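Local coordinates for protein lectin (Cicer arietinum, PDB 4LL2) that is a hemopexin-fold lectin of chickpea that binds metal ions and probably recognises carbohydrate, at residues A[122-127]-A[174-179]. Sequence-based numbering, arbitrary orientation.
Sequences AAFRST and DSAFAS. With NA (sodium ion), chain C.
Ala176 O and Ala123 N share a water that links strands 122-125 and 175-178, which run side by side in the same direction, their segment axes 3° apart and 5.1 Å at closest approach. This water lies 3.0 Å from Ala176 O, placed to donate to it, and accepts a weak bond from Ala123 N, whereas a second accepts from Ala178 N at 3.3 Å and, weakly, from Arg125 N. Amides and carbonyls of neighbouring innermost strands are thus linked through solvent, without direct backbone pairing between them. Elsewhere the strands meet through alanine methyls and the CB and ring of Phe124. The methyl of Ala122 rests against the backbone of Ser175, with its CB 3.6 Å from Ser175 CA, and Ala178 CB lies against Arg125 O. Phe124 leans on the Phe177-Ala178 peptide with its CB, 3.7 Å from Ala178 N; its CG sits between the backbone N and the carbonyl carbon (chi1 76°), which carries the ring away from strand 175-178, leaving CD2 4.2 Å from Ala178 CB, to meet Phe198 edge-to-face. Asp174 O binds the sodium ion at 2.4 Å, together with the carbonyls of Asn7, Asp65 and Asp121. This is the arrangement of a four-bladed hemopexin-type propeller: each strand is the innermost of its four-stranded antiparallel blade, backed by strands 131-136 and 184-189 respectively, and strand 8-11 of another blade adjoins strand 175-178 around the central channel.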
loop_
_atom_site.group_PDB
_atom_site.type_symbol
_atom_site.label_atom_id
_atom_site.label_comp_id
_atom_site.label_asym_id
_atom_site.label_seq_id
_atom_site.Cartn_x
_atom_site.Cartn_y
_atom_site.Cartn_z
ATOM N N ALA A 122 -5.182 0.537 3.930
ATOM C CA ALA A 122 -4.351 0.361 2.744
ATOM C C ALA A 122 -4.401 1.573 1.840
ATOM O O ALA A 122 -5.206 2.470 2.049
ATOM C CB ALA A 122 -4.829 -0.867 1.974
ATOM N N ALA A 123 -3.530 1.597 0.838
ATOM C CA ALA A 123 -3.487 2.709 -0.094
ATOM C C ALA A 123 -2.668 2.405 -1.340
ATOM O O ALA A 123 -1.940 1.414 -1.394
ATOM C CB ALA A 123 -2.897 3.945 0.610
ATOM N N PHE A 124 -2.834 3.249 -2.358
ATOM C CA PHE A 124 -2.062 3.135 -3.592
ATOM C C PHE A 124 -2.069 4.443 -4.390
ATOM O O PHE A 124 -3.035 5.217 -4.349
ATOM C CB PHE A 124 -2.509 1.936 -4.466
ATOM C CG PHE A 124 -3.792 2.147 -5.218
ATOM C CD1 PHE A 124 -4.974 1.594 -4.752
ATOM C CD2 PHE A 124 -3.820 2.885 -6.399
ATOM C CE1 PHE A 124 -6.167 1.767 -5.440
ATOM C CE2 PHE A 124 -5.009 3.063 -7.099
ATOM C CZ PHE A 124 -6.186 2.506 -6.617
ATOM N N ARG A 125 -0.966 4.670 -5.092
ATOM C CA ARG A 125 -0.753 5.854 -5.897
ATOM C C ARG A 125 -1.544 5.830 -7.203
ATOM O O ARG A 125 -1.574 4.816 -7.903
ATOM C CB ARG A 125 0.757 5.969 -6.206
ATOM C CG ARG A 125 1.191 7.230 -6.965
ATOM C CD ARG A 125 1.354 8.422 -6.037
ATOM N NE ARG A 125 2.099 9.523 -6.648
ATOM C CZ ARG A 125 1.638 10.311 -7.619
ATOM N NH1 ARG A 125 0.416 10.137 -8.112
ATOM N NH2 ARG A 125 2.402 11.287 -8.092
ATOM N N SER A 126 -2.183 6.952 -7.513
ATOM C CA SER A 126 -2.949 7.092 -8.741
ATOM C C SER A 126 -1.952 7.523 -9.793
ATOM O O SER A 126 -0.863 7.958 -9.444
ATOM C CB SER A 126 -4.016 8.187 -8.574
ATOM O OG SER A 126 -4.925 8.192 -9.662
ATOM N N THR A 127 -2.312 7.382 -11.064
ATOM C CA THR A 127 -1.419 7.813 -12.124
ATOM C C THR A 127 -1.592 9.319 -12.315
ATOM O O THR A 127 -0.688 9.984 -12.806
ATOM C CB THR A 127 -1.718 7.123 -13.482
ATOM O OG1 THR A 127 -3.134 7.103 -13.708
ATOM C CG2 THR A 127 -1.164 5.712 -13.514
ATOM N N ASP A 174 -6.761 -5.362 3.250
ATOM C CA ASP A 174 -5.651 -5.512 4.166
ATOM C C ASP A 174 -4.479 -4.711 3.594
ATOM O O ASP A 174 -3.703 -4.104 4.317
ATOM C CB ASP A 174 -5.197 -6.990 4.250
ATOM C CG ASP A 174 -6.061 -7.864 5.171
ATOM O OD1 ASP A 174 -5.788 -9.085 5.242
ATOM O OD2 ASP A 174 -6.996 -7.347 5.826
ATOM N N SER A 175 -4.371 -4.709 2.271
ATOM C CA SER A 175 -3.247 -4.055 1.621
ATOM C C SER A 175 -3.440 -3.757 0.139
ATOM O O SER A 175 -4.339 -4.295 -0.493
ATOM C CB SER A 175 -2.039 -4.981 1.768
ATOM O OG SER A 175 -0.984 -4.593 0.911
ATOM N N ALA A 176 -2.578 -2.903 -0.403
ATOM C CA ALA A 176 -2.624 -2.554 -1.815
ATOM C C ALA A 176 -1.374 -1.815 -2.296
ATOM O O ALA A 176 -0.637 -1.266 -1.498
ATOM C CB ALA A 176 -3.833 -1.647 -2.075
ATOM N N PHE A 177 -1.119 -1.881 -3.599
ATOM C CA PHE A 177 -0.052 -1.127 -4.234
ATOM C C PHE A 177 -0.394 -0.968 -5.705
ATOM O O PHE A 177 -1.148 -1.768 -6.264
ATOM C CB PHE A 177 1.366 -1.712 -4.023
ATOM C CG PHE A 177 1.695 -2.951 -4.829
ATOM C CD1 PHE A 177 1.420 -4.204 -4.317
ATOM C CD2 PHE A 177 2.335 -2.865 -6.068
ATOM C CE1 PHE A 177 1.781 -5.349 -4.990
ATOM C CE2 PHE A 177 2.702 -4.017 -6.758
ATOM C CZ PHE A 177 2.417 -5.263 -6.216
ATOM N N ALA A 178 0.111 0.100 -6.308
ATOM C CA ALA A 178 -0.146 0.359 -7.709
ATOM C C ALA A 178 0.871 -0.371 -8.573
ATOM O O ALA A 178 2.009 -0.586 -8.155
ATOM C CB ALA A 178 -0.082 1.862 -7.986
ATOM N N SER A 179 0.440 -0.752 -9.769
ATOM C CA SER A 179 1.297 -1.450 -10.702
ATOM C C SER A 179 2.028 -0.440 -11.562
ATOM O O SER A 179 1.665 0.729 -11.586
ATOM C CB SER A 179 0.449 -2.362 -11.595
ATOM O OG SER A 179 1.217 -2.876 -12.663
HETATM NA NA NA C . -3.089 -2.593 6.078
HETATM O O HOH W 1 -0.792 -0.435 1.418
HETATM O O HOH W 2 1.407 2.360 -4.334
#